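Local coordinates for protein Uly1 (PDB 7DRQ) that probably cleaves ulvan, an algal cell-wall polysaccharide, as a calcium-binding lyase of polysaccharide lyase family 24, at residues P284-A289 with D341-T346; K258-Y263 with F277-N282; D332-A337 with K375-H380. One frame throughout, in Å; residues are numbered along the deposited sequence.

Overall arrangement
The three contacts lie on the same side of the chain's centre, and contact 1 is the middle one: its centre is about 12 Å from those of contacts 2 and 3, which are about 19 Å apart and come no nearer than about 7 Å between their closest atoms. Contact 2 is a stretch of beta hairpin whose far end runs into the calcium-binding loop of contact 1; the N282 side chain is about 6 Å from the ion. I345 and A289 of contact 1 pack on Q278 and R280 of contact 2. Contact 3 is farther off, with the L334 side chain about 14 Å from the calcium, but its A337 carbonyl receives the R286 side chain of contact 1.

Contact 1: residues P284-A289 with D341-T346; sequences PDRFRA and DQVSIT. With CA (calcium ion), chain E.
R288 extends straight toward S344, its CG anti to the backbone N (chi1 178°) and the chain stretched as far as NE, which carries the guanidinium edge to the hydroxyl. NH1 donates to S344 OG over 3.0 Å in the guanidinium plane, with 159° at the hydrogen, while W368 adds a cation-pi contact to the same arginine. An alanine in place of S344 has no hydroxyl, so NH1 would probably be left without this partner and the guanidinium held mainly by W368. In D285, CG stands between the backbone N and the carbonyl carbon (chi1 62°), which places OD1 on the calcium ion at 2.5 Å. The same oxygen accepts the F287 backbone N at 2.9 Å, from above the carboxylate plane, closing an Asx turn; F287 O is itself a ligand, 2.3 Å from the calcium. L283 O and four waters complete seven ligands. One of these waters donates to D341 OD1 at 2.7 Å, making D341 a second-shell residue, and D341 N bonds directly to a lone pair of D285 O, in the carbonyl plane. In the beta-propeller fold this joins a loop after strand 272-280 to the short strand 343-344, F287 and V343 forming a single beta bridge. V343 N donates to R286 O (2.9 Å), and V343 O accepts R288 N (2.9 Å) as well as a water that also accepts from A289 N and I345 N. The V343 branches part company: CG1 lies alongside the F287 ring, 3.9 Å from CD1, whereas CG2 meets the R286 guanidinium, which crosses it at a slant. That guanidinium is fixed from outside the two segments, NE bonding to A337 O and NH2 to G331 O.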
# COMPACT_ATOMS: atom_id res chain seq x y z
N PRO A 284 -5.12 -25.18 -11.76
CA PRO A 284 -6.53 -25.39 -12.09
C PRO A 284 -7.19 -26.16 -10.96
O PRO A 284 -7.07 -27.38 -10.86
CB PRO A 284 -6.47 -26.20 -13.40
CG PRO A 284 -5.15 -26.92 -13.34
CD PRO A 284 -4.21 -26.06 -12.51
N ASP A 285 -7.86 -25.44 -10.06
CA ASP A 285 -8.31 -26.03 -8.82
C ASP A 285 -9.52 -25.24 -8.33
O ASP A 285 -10.10 -24.43 -9.06
CB ASP A 285 -7.18 -26.07 -7.79
CG ASP A 285 -6.67 -24.67 -7.42
OD1 ASP A 285 -7.26 -23.66 -7.86
OD2 ASP A 285 -5.66 -24.60 -6.70
N ARG A 286 -9.89 -25.47 -7.08
CA ARG A 286 -11.04 -24.80 -6.49
C ARG A 286 -10.79 -23.31 -6.23
O ARG A 286 -11.75 -22.59 -5.94
CB ARG A 286 -11.42 -25.47 -5.18
CG ARG A 286 -10.32 -25.38 -4.12
CD ARG A 286 -10.58 -26.27 -2.92
NE ARG A 286 -11.76 -25.88 -2.15
CZ ARG A 286 -11.79 -25.83 -0.82
NH1 ARG A 286 -10.69 -26.15 -0.12
NH2 ARG A 286 -12.89 -25.49 -0.18
N PHE A 287 -9.55 -22.85 -6.33
CA PHE A 287 -9.20 -21.47 -5.95
C PHE A 287 -9.17 -20.60 -7.21
O PHE A 287 -8.27 -20.71 -8.04
CB PHE A 287 -7.87 -21.44 -5.21
CG PHE A 287 -7.90 -22.17 -3.90
CD1 PHE A 287 -8.58 -21.62 -2.81
CD2 PHE A 287 -7.30 -23.41 -3.76
CE1 PHE A 287 -8.64 -22.30 -1.60
CE2 PHE A 287 -7.36 -24.09 -2.55
CZ PHE A 287 -8.03 -23.55 -1.47
N ARG A 288 -10.18 -19.73 -7.34
CA ARG A 288 -10.23 -18.81 -8.47
C ARG A 288 -9.00 -17.92 -8.52
O ARG A 288 -8.51 -17.58 -9.60
CB ARG A 288 -11.49 -17.95 -8.37
CG ARG A 288 -11.64 -16.93 -9.47
CD ARG A 288 -12.96 -16.19 -9.31
NE ARG A 288 -13.08 -15.10 -10.27
CZ ARG A 288 -13.33 -13.84 -9.95
NH1 ARG A 288 -13.50 -13.48 -8.69
NH2 ARG A 288 -13.43 -12.92 -10.91
N ALA A 289 -8.49 -17.53 -7.35
CA ALA A 289 -7.35 -16.63 -7.27
C ALA A 289 -6.45 -17.07 -6.12
O ALA A 289 -5.76 -18.09 -6.24
CB ALA A 289 -7.81 -15.18 -7.10
N ASP A 341 -12.74 -23.02 -9.26
CA ASP A 341 -12.87 -21.59 -8.98
C ASP A 341 -13.95 -21.26 -7.96
O ASP A 341 -14.27 -20.08 -7.78
CB ASP A 341 -13.13 -20.80 -10.27
CG ASP A 341 -11.96 -20.88 -11.23
OD1 ASP A 341 -10.86 -21.25 -10.79
OD2 ASP A 341 -12.15 -20.56 -12.42
N GLN A 342 -14.50 -22.25 -7.25
CA GLN A 342 -15.62 -21.99 -6.34
C GLN A 342 -15.21 -21.20 -5.09
O GLN A 342 -16.07 -20.57 -4.47
CB GLN A 342 -16.30 -23.29 -5.91
CG GLN A 342 -17.76 -23.11 -5.46
CD GLN A 342 -18.48 -24.43 -5.18
OE1 GLN A 342 -18.01 -25.50 -5.57
NE2 GLN A 342 -19.62 -24.35 -4.49
N VAL A 343 -13.94 -21.23 -4.70
CA VAL A 343 -13.43 -20.40 -3.61
C VAL A 343 -12.69 -19.23 -4.24
O VAL A 343 -11.64 -19.41 -4.87
CB VAL A 343 -12.50 -21.18 -2.67
CG1 VAL A 343 -12.04 -20.27 -1.50
CG2 VAL A 343 -13.16 -22.44 -2.16
N SER A 344 -13.22 -18.02 -4.06
CA SER A 344 -12.69 -16.84 -4.70
C SER A 344 -12.15 -15.92 -3.61
O SER A 344 -12.92 -15.36 -2.83
CB SER A 344 -13.75 -16.14 -5.55
OG SER A 344 -13.25 -14.94 -6.11
N ILE A 345 -10.82 -15.82 -3.54
CA ILE A 345 -10.14 -14.94 -2.60
C ILE A 345 -9.38 -13.93 -3.44
O ILE A 345 -8.37 -14.27 -4.08
CB ILE A 345 -9.19 -15.71 -1.68
CG1 ILE A 345 -9.96 -16.75 -0.86
CG2 ILE A 345 -8.41 -14.75 -0.78
CD1 ILE A 345 -9.04 -17.78 -0.20
N THR A 346 -9.83 -12.67 -3.42
CA THR A 346 -9.26 -11.64 -4.28
C THR A 346 -8.86 -10.38 -3.53
O THR A 346 -8.33 -9.45 -4.14
CB THR A 346 -10.25 -11.26 -5.40
OG1 THR A 346 -11.52 -10.96 -4.83
CG2 THR A 346 -10.40 -12.43 -6.38
CA CA E . -6.49 -21.70 -9.16
O HOH W 1 -8.45 -22.41 -10.62
O HOH W 2 -4.69 -22.14 -7.51
O HOH W 3 -9.26 -17.96 -4.69
O HOH W 4 -5.43 -19.46 -8.74
O HOH W 5 -6.03 -20.72 -11.20

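Contact 2: residues K258-Y263 with F277-N282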
# COMPACT_ATOMS: atom_id res chain seq x y z
N LYS A 258 5.40 -25.63 -8.13
CA LYS A 258 5.03 -24.72 -9.20
C LYS A 258 5.44 -23.32 -8.76
O LYS A 258 5.58 -23.05 -7.56
CB LYS A 258 3.52 -24.78 -9.48
CG LYS A 258 3.00 -23.93 -10.63
CD LYS A 258 1.49 -23.88 -10.58
CE LYS A 258 0.86 -23.16 -11.77
NZ LYS A 258 1.42 -21.82 -12.02
N ASN A 259 5.62 -22.43 -9.73
CA ASN A 259 5.76 -21.02 -9.42
C ASN A 259 4.52 -20.51 -8.70
O ASN A 259 3.43 -21.06 -8.85
CB ASN A 259 5.97 -20.20 -10.70
CG ASN A 259 7.31 -20.46 -11.36
OD1 ASN A 259 8.21 -21.08 -10.78
ND2 ASN A 259 7.44 -19.99 -12.59
N TRP A 260 4.68 -19.44 -7.91
CA TRP A 260 3.53 -18.82 -7.26
C TRP A 260 3.80 -17.32 -7.14
O TRP A 260 4.90 -16.85 -7.42
CB TRP A 260 3.23 -19.44 -5.89
CG TRP A 260 4.39 -19.48 -4.90
CD1 TRP A 260 5.48 -20.32 -4.94
CD2 TRP A 260 4.57 -18.66 -3.74
NE1 TRP A 260 6.31 -20.07 -3.87
CE2 TRP A 260 5.78 -19.05 -3.12
CE3 TRP A 260 3.82 -17.63 -3.16
CZ2 TRP A 260 6.25 -18.46 -1.95
CZ3 TRP A 260 4.30 -17.03 -2.00
CH2 TRP A 260 5.50 -17.44 -1.41
N SER A 261 2.76 -16.58 -6.74
CA SER A 261 2.85 -15.14 -6.53
C SER A 261 2.28 -14.80 -5.16
O SER A 261 1.49 -15.55 -4.59
CB SER A 261 2.09 -14.37 -7.62
OG SER A 261 2.45 -13.00 -7.60
N ILE A 262 2.68 -13.65 -4.63
CA ILE A 262 2.50 -13.35 -3.22
C ILE A 262 1.67 -12.08 -3.08
O ILE A 262 1.95 -11.07 -3.74
CB ILE A 262 3.86 -13.23 -2.50
CG1 ILE A 262 3.69 -12.84 -1.03
CG2 ILE A 262 4.80 -12.26 -3.25
CD1 ILE A 262 4.96 -13.09 -0.21
N TYR A 263 0.62 -12.15 -2.26
CA TYR A 263 -0.38 -11.08 -2.11
C TYR A 263 -0.43 -10.73 -0.63
O TYR A 263 -1.10 -11.41 0.15
CB TYR A 263 -1.75 -11.53 -2.64
CG TYR A 263 -1.78 -11.61 -4.14
CD1 TYR A 263 -1.20 -12.69 -4.81
CD2 TYR A 263 -2.35 -10.60 -4.90
CE1 TYR A 263 -1.20 -12.75 -6.19
CE2 TYR A 263 -2.36 -10.66 -6.28
CZ TYR A 263 -1.78 -11.74 -6.91
OH TYR A 263 -1.78 -11.80 -8.28
N PHE A 277 0.55 -12.66 4.28
CA PHE A 277 0.23 -12.72 2.86
C PHE A 277 -0.66 -13.92 2.56
O PHE A 277 -0.81 -14.82 3.38
CB PHE A 277 1.51 -12.76 1.99
CG PHE A 277 2.36 -13.98 2.20
CD1 PHE A 277 3.36 -13.99 3.17
CD2 PHE A 277 2.21 -15.11 1.39
CE1 PHE A 277 4.16 -15.11 3.36
CE2 PHE A 277 3.02 -16.24 1.57
CZ PHE A 277 4.00 -16.23 2.55
N GLN A 278 -1.25 -13.88 1.38
CA GLN A 278 -1.89 -15.03 0.76
C GLN A 278 -1.17 -15.35 -0.54
O GLN A 278 -0.40 -14.54 -1.07
CB GLN A 278 -3.40 -14.78 0.53
CG GLN A 278 -4.07 -14.33 1.83
CD GLN A 278 -5.59 -14.28 1.75
OE1 GLN A 278 -6.18 -13.32 1.26
NE2 GLN A 278 -6.24 -15.33 2.26
N ARG A 279 -1.41 -16.55 -1.07
CA ARG A 279 -0.64 -17.07 -2.19
C ARG A 279 -1.57 -17.24 -3.39
O ARG A 279 -2.73 -17.61 -3.24
CB ARG A 279 0.00 -18.41 -1.81
CG ARG A 279 0.43 -19.27 -3.01
CD ARG A 279 1.05 -20.60 -2.57
NE ARG A 279 0.08 -21.46 -1.89
CZ ARG A 279 0.40 -22.49 -1.11
NH1 ARG A 279 1.68 -22.80 -0.95
NH2 ARG A 279 -0.55 -23.24 -0.55
N ARG A 280 -1.07 -16.94 -4.59
CA ARG A 280 -1.78 -17.31 -5.80
C ARG A 280 -0.95 -18.36 -6.51
O ARG A 280 0.17 -18.07 -6.94
CB ARG A 280 -2.06 -16.12 -6.74
CG ARG A 280 -2.91 -16.54 -7.95
CD ARG A 280 -3.27 -15.37 -8.88
NE ARG A 280 -4.04 -14.33 -8.21
CZ ARG A 280 -4.51 -13.24 -8.81
NH1 ARG A 280 -4.32 -13.07 -10.11
NH2 ARG A 280 -5.18 -12.33 -8.12
N PHE A 281 -1.47 -19.54 -6.66
CA PHE A 281 -0.75 -20.61 -7.30
C PHE A 281 -1.10 -20.78 -8.78
O PHE A 281 -0.38 -21.36 -9.48
CB PHE A 281 -1.09 -21.96 -6.64
CG PHE A 281 0.01 -22.61 -5.89
CD1 PHE A 281 1.26 -22.70 -6.38
CD2 PHE A 281 -0.24 -23.23 -4.68
CE1 PHE A 281 2.26 -23.31 -5.69
CE2 PHE A 281 0.76 -23.87 -3.98
CZ PHE A 281 2.02 -23.91 -4.50
N ASN A 282 -2.27 -20.32 -9.18
CA ASN A 282 -2.73 -20.50 -10.55
C ASN A 282 -2.76 -21.96 -10.95
O ASN A 282 -2.54 -22.30 -12.11
CB ASN A 282 -1.88 -19.70 -11.53
CG ASN A 282 -1.79 -18.24 -11.16
OD1 ASN A 282 -2.75 -17.48 -11.34
ND2 ASN A 282 -0.64 -17.84 -10.63
O HOH W 6 1.69 -19.51 -10.62
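Y263 lays its phenol end over one face of the R280 guanidinium, OH above the group's centre and 3.1 Å from R280 CZ, with the two planes only 12° apart. The hydroxyl is badly placed for any N-H of that arginine, so this is face contact; R280 NE bonds to Q290 instead. On the face bearing I262 and R279, aromatic and aliphatic groups meet. I262 CD1 makes a CH-pi contact over the F277 ring, 3.7 Å from its centroid, while W260 brings CZ3 to F277 CE2 (3.9 Å) and CE3 to R279 CG (3.8 Å), crossing both side chains at about a right angle. Paired backbone bonds join S261 with R280 and Y263 with Q278 in antiparallel register. Past the strand ends, K258 NZ makes a weak bond to F281 O (3.1 Å) and donates to a water that also accepts from N282 ND2. Strands 261-269 and 272-280 form this hairpin of a beta-propeller sheet: strand 290-298 pairs with the other edge of 272-280, where D291 forms a salt bridge with R279, and I262 packs on V228 of strand 225-234.

Contact 3: residues D332-A337 with K375-H380; sequences DLLPDA and KKVYSH
L333 and L334 meet V377 through aliphatic carbons; no ring or other flat side-chain group lies between the segments. V377 is the shared residue, its two methyls divided between the leucines. CG1, anti to the backbone N (chi1 180°), faces L333 CB at 4.1 Å, and CG2 lies 3.9 Å from L334 CD2, the L334 and V377 side chains running antiparallel alongside each other. The other contacts lie before and after V377 on the strand. L333 CD1 reaches S379 CB at 3.7 Å, and L334 CD2 touches the aliphatic part of K375 at CD, also 3.7 Å, beyond which the lysine chain bends. The contact is small and wholly van der Waals. Within the loop, A337 N donates to L334 O (3.0 Å), closing a type I turn from L334 to A337; A337 O takes the R286 side chain. T394, in a nearby loop, packs against both L333 and V377. The loop carrying residues 332-337 links strand 326-328 of one propeller sheet to strand 343-344 of the next, and rests here on strand 372-383, which pairs with strands 359-369 and 391-393.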
# COMPACT_ATOMS: atom_id res chain seq x y z
N ASP A 332 -10.98 -23.86 3.91
CA ASP A 332 -11.69 -24.55 4.95
C ASP A 332 -13.01 -23.89 5.29
O ASP A 332 -13.89 -24.56 5.85
CB ASP A 332 -10.82 -24.58 6.21
CG ASP A 332 -9.58 -25.33 6.00
OD1 ASP A 332 -9.45 -25.86 4.85
OD2 ASP A 332 -8.80 -25.64 6.95
N LEU A 333 -13.11 -22.57 5.13
CA LEU A 333 -14.31 -21.84 5.49
C LEU A 333 -15.48 -22.14 4.56
O LEU A 333 -16.63 -21.82 4.89
CB LEU A 333 -14.02 -20.34 5.50
CG LEU A 333 -12.82 -19.93 6.35
CD1 LEU A 333 -12.52 -18.43 6.19
CD2 LEU A 333 -13.02 -20.28 7.81
N LEU A 334 -15.21 -22.72 3.40
CA LEU A 334 -16.23 -23.17 2.45
C LEU A 334 -15.88 -24.61 2.11
O LEU A 334 -15.46 -24.91 0.99
CB LEU A 334 -16.27 -22.29 1.20
CG LEU A 334 -16.62 -20.82 1.46
CD1 LEU A 334 -16.23 -19.97 0.26
CD2 LEU A 334 -18.12 -20.69 1.74
N PRO A 335 -16.01 -25.52 3.08
CA PRO A 335 -15.41 -26.86 2.90
C PRO A 335 -16.07 -27.68 1.82
O PRO A 335 -15.46 -28.65 1.35
CB PRO A 335 -15.58 -27.50 4.28
CG PRO A 335 -16.74 -26.80 4.89
CD PRO A 335 -16.72 -25.39 4.36
N ASP A 336 -17.29 -27.35 1.39
CA ASP A 336 -17.95 -28.07 0.31
C ASP A 336 -17.79 -27.40 -1.04
O ASP A 336 -18.31 -27.90 -2.04
CB ASP A 336 -19.44 -28.23 0.62
CG ASP A 336 -19.70 -29.17 1.78
OD1 ASP A 336 -18.96 -30.17 1.91
OD2 ASP A 336 -20.64 -28.91 2.56
N ALA A 337 -17.08 -26.27 -1.10
CA ALA A 337 -16.92 -25.51 -2.33
C ALA A 337 -15.68 -26.05 -3.05
O ALA A 337 -14.60 -25.47 -3.00
CB ALA A 337 -16.81 -24.02 -2.05
N LYS A 375 -21.74 -15.92 -1.73
CA LYS A 375 -21.57 -15.92 -0.28
C LYS A 375 -20.24 -15.27 0.03
O LYS A 375 -19.24 -15.53 -0.65
CB LYS A 375 -21.62 -17.35 0.27
CG LYS A 375 -21.35 -17.46 1.75
CD LYS A 375 -21.29 -18.91 2.17
CE LYS A 375 -22.31 -19.21 3.24
NZ LYS A 375 -22.57 -20.68 3.32
N LYS A 376 -20.23 -14.40 1.04
CA LYS A 376 -19.02 -13.72 1.50
C LYS A 376 -18.75 -14.14 2.94
O LYS A 376 -19.61 -13.95 3.82
CB LYS A 376 -19.17 -12.20 1.41
CG LYS A 376 -19.50 -11.68 0.02
CD LYS A 376 -19.74 -10.17 0.05
CE LYS A 376 -19.95 -9.58 -1.33
NZ LYS A 376 -20.01 -8.08 -1.29
N VAL A 377 -17.57 -14.70 3.19
CA VAL A 377 -17.19 -15.13 4.53
C VAL A 377 -16.03 -14.26 4.99
O VAL A 377 -14.98 -14.23 4.34
CB VAL A 377 -16.80 -16.61 4.57
CG1 VAL A 377 -16.40 -17.00 5.98
CG2 VAL A 377 -17.94 -17.48 4.02
N TYR A 378 -16.20 -13.57 6.11
CA TYR A 378 -15.12 -12.78 6.69
C TYR A 378 -14.53 -13.55 7.87
O TYR A 378 -15.28 -14.08 8.70
CB TYR A 378 -15.63 -11.41 7.13
CG TYR A 378 -16.24 -10.64 5.99
CD1 TYR A 378 -15.45 -9.82 5.18
CD2 TYR A 378 -17.60 -10.74 5.70
CE1 TYR A 378 -16.00 -9.13 4.12
CE2 TYR A 378 -18.15 -10.05 4.64
CZ TYR A 378 -17.35 -9.25 3.86
OH TYR A 378 -17.91 -8.57 2.80
N SER A 379 -13.20 -13.64 7.94
CA SER A 379 -12.56 -14.39 9.00
C SER A 379 -11.64 -13.50 9.82
O SER A 379 -11.06 -12.53 9.31
CB SER A 379 -11.74 -15.60 8.47
OG SER A 379 -10.81 -15.20 7.48
N HIS A 380 -11.52 -13.85 11.09
CA HIS A 380 -10.60 -13.22 12.02
C HIS A 380 -9.81 -14.33 12.69
O HIS A 380 -10.39 -15.18 13.37
CB HIS A 380 -11.35 -12.38 13.05
CG HIS A 380 -10.47 -11.66 14.02
ND1 HIS A 380 -10.98 -11.02 15.14
CD2 HIS A 380 -9.13 -11.47 14.06
CE1 HIS A 380 -9.99 -10.46 15.81
NE2 HIS A 380 -8.85 -10.72 15.18